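Local coordinates for xylosidase (Xanthomonas axonopodis pv. citri, PDB 6XN2), which probably hydrolyses xylan-derived oligosaccharides as a family 43 glycoside hydrolase, holding xylose units in a central pocket, at residues Y132-V146 / A158-P171. Numbering follows the deposited sequence.
Sequences YFPAKRADGMFQIGV and AEPQPIAGTYSIDP. With XYP (beta-D-xylopyranose), chain E.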
# COMPACT_ATOMS: atom_id res chain seq x y z
N TYR A 132 0.51 4.20 10.77
CA TYR A 132 0.25 5.29 9.84
C TYR A 132 -1.00 4.99 9.03
O TYR A 132 -1.14 3.90 8.50
CB TYR A 132 1.45 5.51 8.90
CG TYR A 132 2.70 5.85 9.65
CD1 TYR A 132 3.48 4.85 10.22
CD2 TYR A 132 3.11 7.17 9.80
CE1 TYR A 132 4.63 5.15 10.92
CE2 TYR A 132 4.25 7.49 10.49
CZ TYR A 132 5.01 6.48 11.05
OH TYR A 132 6.15 6.79 11.74
N PHE A 133 -1.90 5.96 8.92
CA PHE A 133 -3.17 5.72 8.23
C PHE A 133 -3.71 6.96 7.54
O PHE A 133 -3.58 8.07 8.05
CB PHE A 133 -4.21 5.19 9.23
CG PHE A 133 -4.58 6.17 10.30
CD1 PHE A 133 -3.78 6.32 11.42
CD2 PHE A 133 -5.73 6.95 10.20
CE1 PHE A 133 -4.10 7.23 12.41
CE2 PHE A 133 -6.05 7.87 11.19
CZ PHE A 133 -5.25 8.00 12.29
N PRO A 134 -4.32 6.76 6.36
CA PRO A 134 -5.02 7.85 5.68
C PRO A 134 -6.49 7.90 6.12
O PRO A 134 -7.16 6.86 6.23
CB PRO A 134 -4.90 7.48 4.21
CG PRO A 134 -4.94 5.96 4.23
CD PRO A 134 -4.36 5.52 5.57
N ALA A 135 -6.98 9.10 6.39
CA ALA A 135 -8.39 9.27 6.69
C ALA A 135 -8.85 10.61 6.16
O ALA A 135 -8.03 11.47 5.83
CB ALA A 135 -8.66 9.15 8.19
N LYS A 136 -10.16 10.78 6.08
CA LYS A 136 -10.74 11.97 5.49
C LYS A 136 -11.26 12.91 6.58
O LYS A 136 -11.98 12.49 7.48
CB LYS A 136 -11.87 11.57 4.53
CG LYS A 136 -12.37 12.69 3.66
CD LYS A 136 -13.30 12.16 2.58
CE LYS A 136 -12.53 11.72 1.34
NZ LYS A 136 -13.42 10.95 0.42
N ARG A 137 -10.92 14.18 6.46
CA ARG A 137 -11.40 15.18 7.38
C ARG A 137 -12.85 15.48 7.10
O ARG A 137 -13.36 15.16 6.06
CB ARG A 137 -10.63 16.48 7.23
CG ARG A 137 -9.15 16.39 7.43
CD ARG A 137 -8.44 17.71 7.48
NE ARG A 137 -8.87 18.64 6.46
CZ ARG A 137 -8.06 19.28 5.63
NH1 ARG A 137 -6.78 19.06 5.67
NH2 ARG A 137 -8.54 20.11 4.74
N ALA A 138 -13.50 16.15 8.04
CA ALA A 138 -14.90 16.49 7.83
C ALA A 138 -15.12 17.27 6.54
O ALA A 138 -16.16 17.14 5.91
CB ALA A 138 -15.43 17.27 9.01
N ASP A 139 -14.12 18.06 6.13
CA ASP A 139 -14.25 18.87 4.92
C ASP A 139 -13.91 18.10 3.64
O ASP A 139 -13.76 18.69 2.57
CB ASP A 139 -13.39 20.14 5.01
CG ASP A 139 -11.88 19.85 5.00
OD1 ASP A 139 -11.44 18.69 4.85
OD2 ASP A 139 -11.12 20.84 5.12
N GLY A 140 -13.78 16.78 3.76
CA GLY A 140 -13.62 15.93 2.60
C GLY A 140 -12.20 15.68 2.12
O GLY A 140 -11.98 14.89 1.21
N MET A 141 -11.22 16.31 2.73
CA MET A 141 -9.86 16.12 2.34
C MET A 141 -9.14 15.01 3.09
O MET A 141 -9.19 14.95 4.28
CB MET A 141 -9.06 17.40 2.57
CG MET A 141 -9.53 18.64 1.84
SD MET A 141 -9.49 18.49 0.07
CE MET A 141 -11.09 17.91 -0.28
N PHE A 142 -8.48 14.14 2.35
CA PHE A 142 -7.64 13.09 2.93
C PHE A 142 -6.35 13.67 3.49
O PHE A 142 -5.74 14.57 2.90
CB PHE A 142 -7.28 12.03 1.89
CG PHE A 142 -8.30 10.92 1.75
CD1 PHE A 142 -8.60 10.09 2.82
CD2 PHE A 142 -8.92 10.69 0.53
CE1 PHE A 142 -9.52 9.07 2.69
CE2 PHE A 142 -9.83 9.66 0.40
CZ PHE A 142 -10.13 8.86 1.48
N GLN A 143 -5.86 13.08 4.55
CA GLN A 143 -4.59 13.39 5.16
C GLN A 143 -4.11 12.10 5.84
O GLN A 143 -4.80 11.16 5.97
CB GLN A 143 -4.63 14.55 6.13
CG GLN A 143 -4.36 15.91 5.53
CD GLN A 143 -4.03 16.96 6.56
OE1 GLN A 143 -4.88 17.59 7.06
NE2 GLN A 143 -2.80 17.12 6.85
N ILE A 144 -2.88 12.10 6.26
CA ILE A 144 -2.30 10.93 6.87
C ILE A 144 -2.02 11.22 8.33
O ILE A 144 -1.34 12.19 8.65
CB ILE A 144 -1.02 10.50 6.14
CG1 ILE A 144 -1.39 10.03 4.73
CG2 ILE A 144 -0.30 9.41 6.92
CD1 ILE A 144 -0.22 9.81 3.86
N GLY A 145 -2.60 10.40 9.20
CA GLY A 145 -2.36 10.53 10.63
C GLY A 145 -1.50 9.39 11.13
O GLY A 145 -1.20 8.45 10.39
N VAL A 146 -1.07 9.47 12.38
CA VAL A 146 -0.31 8.38 12.97
C VAL A 146 -0.85 8.08 14.37
O VAL A 146 -1.42 8.96 15.04
CB VAL A 146 1.22 8.69 12.99
CG1 VAL A 146 1.53 9.85 13.92
CG2 VAL A 146 2.03 7.45 13.37
N ALA A 158 -4.14 7.38 18.74
CA ALA A 158 -3.96 8.28 17.59
C ALA A 158 -3.64 9.69 18.05
O ALA A 158 -4.14 10.10 19.04
CB ALA A 158 -5.19 8.27 16.74
N GLU A 159 -2.82 10.38 17.27
CA GLU A 159 -2.52 11.77 17.52
C GLU A 159 -3.77 12.58 17.18
O GLU A 159 -4.51 12.24 16.32
CB GLU A 159 -1.36 12.24 16.68
CG GLU A 159 -0.04 11.62 17.04
CD GLU A 159 0.51 12.11 18.37
OE1 GLU A 159 0.34 13.28 18.65
OE2 GLU A 159 1.10 11.32 19.11
N PRO A 160 -3.97 13.69 17.89
CA PRO A 160 -5.11 14.57 17.69
C PRO A 160 -5.17 15.21 16.33
O PRO A 160 -6.23 15.49 15.88
CB PRO A 160 -4.88 15.63 18.74
CG PRO A 160 -3.47 15.54 19.09
CD PRO A 160 -3.14 14.12 19.01
N GLN A 161 -4.03 15.46 15.71
CA GLN A 161 -3.97 16.08 14.39
C GLN A 161 -3.23 15.17 13.41
O GLN A 161 -2.46 14.31 13.84
CB GLN A 161 -3.28 17.45 14.47
CG GLN A 161 -4.10 18.52 15.15
CD GLN A 161 -3.25 19.64 15.71
OE1 GLN A 161 -2.16 19.95 15.21
NE2 GLN A 161 -3.74 20.26 16.78
N PRO A 162 -3.42 15.37 12.12
CA PRO A 162 -2.70 14.57 11.15
C PRO A 162 -1.26 15.01 10.97
O PRO A 162 -0.87 16.04 11.45
CB PRO A 162 -3.49 14.80 9.87
CG PRO A 162 -4.06 16.12 10.02
CD PRO A 162 -4.38 16.26 11.48
N ILE A 163 -0.47 14.24 10.28
CA ILE A 163 0.89 14.61 10.08
C ILE A 163 1.00 15.83 9.18
O ILE A 163 0.48 15.84 8.11
CB ILE A 163 1.70 13.46 9.49
CG1 ILE A 163 1.65 12.28 10.45
CG2 ILE A 163 3.12 13.90 9.24
CD1 ILE A 163 2.15 10.99 9.89
N ALA A 164 1.68 16.85 9.63
CA ALA A 164 1.81 18.03 8.82
C ALA A 164 2.63 17.74 7.60
O ALA A 164 3.61 17.11 7.69
CB ALA A 164 2.44 19.16 9.61
N GLY A 165 2.18 18.23 6.47
CA GLY A 165 2.87 18.01 5.24
C GLY A 165 2.33 16.83 4.49
O GLY A 165 2.79 16.53 3.44
N THR A 166 1.35 16.17 5.08
CA THR A 166 0.74 15.05 4.43
C THR A 166 -0.59 15.44 3.88
O THR A 166 -1.20 16.37 4.26
CB THR A 166 0.61 13.81 5.29
OG1 THR A 166 -0.34 14.02 6.31
CG2 THR A 166 1.93 13.45 5.87
N TYR A 167 -0.93 14.70 2.88
CA TYR A 167 -2.13 14.80 2.09
C TYR A 167 -2.31 13.52 1.29
O TYR A 167 -1.49 12.62 1.46
CB TYR A 167 -2.03 16.00 1.18
CG TYR A 167 -0.79 16.08 0.38
CD1 TYR A 167 0.32 16.68 0.88
CD2 TYR A 167 -0.74 15.62 -0.88
CE1 TYR A 167 1.45 16.78 0.16
CE2 TYR A 167 0.39 15.72 -1.61
CZ TYR A 167 1.49 16.31 -1.07
OH TYR A 167 2.63 16.42 -1.76
N SER A 168 -3.48 13.32 0.61
CA SER A 168 -3.74 12.14 -0.19
C SER A 168 -3.72 10.89 0.73
O SER A 168 -3.98 10.99 1.94
CB SER A 168 -2.72 12.02 -1.33
OG SER A 168 -3.15 11.09 -2.32
N ILE A 169 -3.46 9.73 0.16
CA ILE A 169 -3.58 8.49 0.89
C ILE A 169 -2.44 7.49 0.80
O ILE A 169 -1.37 7.84 0.41
CB ILE A 169 -4.80 7.73 0.33
CG1 ILE A 169 -4.69 7.58 -1.16
CG2 ILE A 169 -6.07 8.48 0.54
CD1 ILE A 169 -5.76 6.71 -1.77
N ASP A 170 -2.69 6.28 1.29
CA ASP A 170 -1.81 5.13 1.08
C ASP A 170 -0.38 5.28 1.59
O ASP A 170 0.58 5.13 0.81
CB ASP A 170 -1.80 4.78 -0.41
CG ASP A 170 -3.13 4.22 -0.87
OD1 ASP A 170 -4.06 4.16 -0.03
OD2 ASP A 170 -3.25 3.85 -2.06
N PRO A 171 -0.20 5.53 2.86
CA PRO A 171 1.17 5.65 3.33
C PRO A 171 1.93 4.36 3.35
O PRO A 171 1.37 3.33 3.54
CB PRO A 171 1.00 6.08 4.77
CG PRO A 171 -0.29 5.51 5.16
CD PRO A 171 -1.15 5.60 3.96
O1 XYP E . -8.56 3.38 -3.74
C1 XYP E . -8.33 2.37 -2.78
C2 XYP E . -7.29 2.87 -1.81
C3 XYP E . -7.26 2.08 -0.54
C4 XYP E . -8.66 1.90 0.01
C5 XYP E . -9.53 1.29 -1.05
O2 XYP E . -5.97 2.83 -2.34
O3 XYP E . -6.48 2.89 0.30
O4 XYP E . -8.64 1.04 1.10
O5 XYP E . -9.57 2.10 -2.19
O HOH W 1 -6.01 15.21 0.32
O HOH W 2 -3.92 10.60 14.17
O HOH W 3 -0.93 12.20 13.10
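Gln143, on strand 142-149, lays its side chain between Pro162 and the carbonyl of Thr166, both on the loop that leads from strand 157-158 to strand 172-175. CB lies 3.9 Å from Pro162 CB. CG passes Thr166 O, and the extended chain beyond it carries CD past Pro162 CG, so that the proline ring packs against the amide. At the tip the two ends part. NE2 gives a bent bond to Thr166 O (3.1 Å), approaching from above that carbonyl's plane, while OE1 accepts from Arg137 NH1 at 2.8 Å. These two bonds, one at each end of the amide, probably set its rotation, while Asp139, gripped side-on in the hairpin turn, positions Arg137.

Further along, chi1 near 69° tucks Thr166 OG1 between its own backbone N and carbonyl carbon, where it donates to Ile163 O and receives Ile144 N at 3.2 Å. Ile163 N closes on Ile144 O (2.8 Å) in the carbonyl plane, and Glu159 N meets Val146 O almost straight on. Waters bridge Val146 N to Gln161 O and Phe142 O to Ser168 N.

Toward the pocket the contact turns apolar. Ile169 CG2 sits over one face of the Phe142 ring, 3.6 Å from its centroid, a CH-pi contact, and Pro171 CD abuts Pro134 CD.

Within the five-bladed propeller of family 43, the loop thus crosses from one blade to the next along scattered polar anchors and ends on an apolar seat. Packing of Ile169 and Pro171 there probably positions the backbone of Asp170, whose OD1 accepts from O3 and OD2 from O2 of the bound xylose.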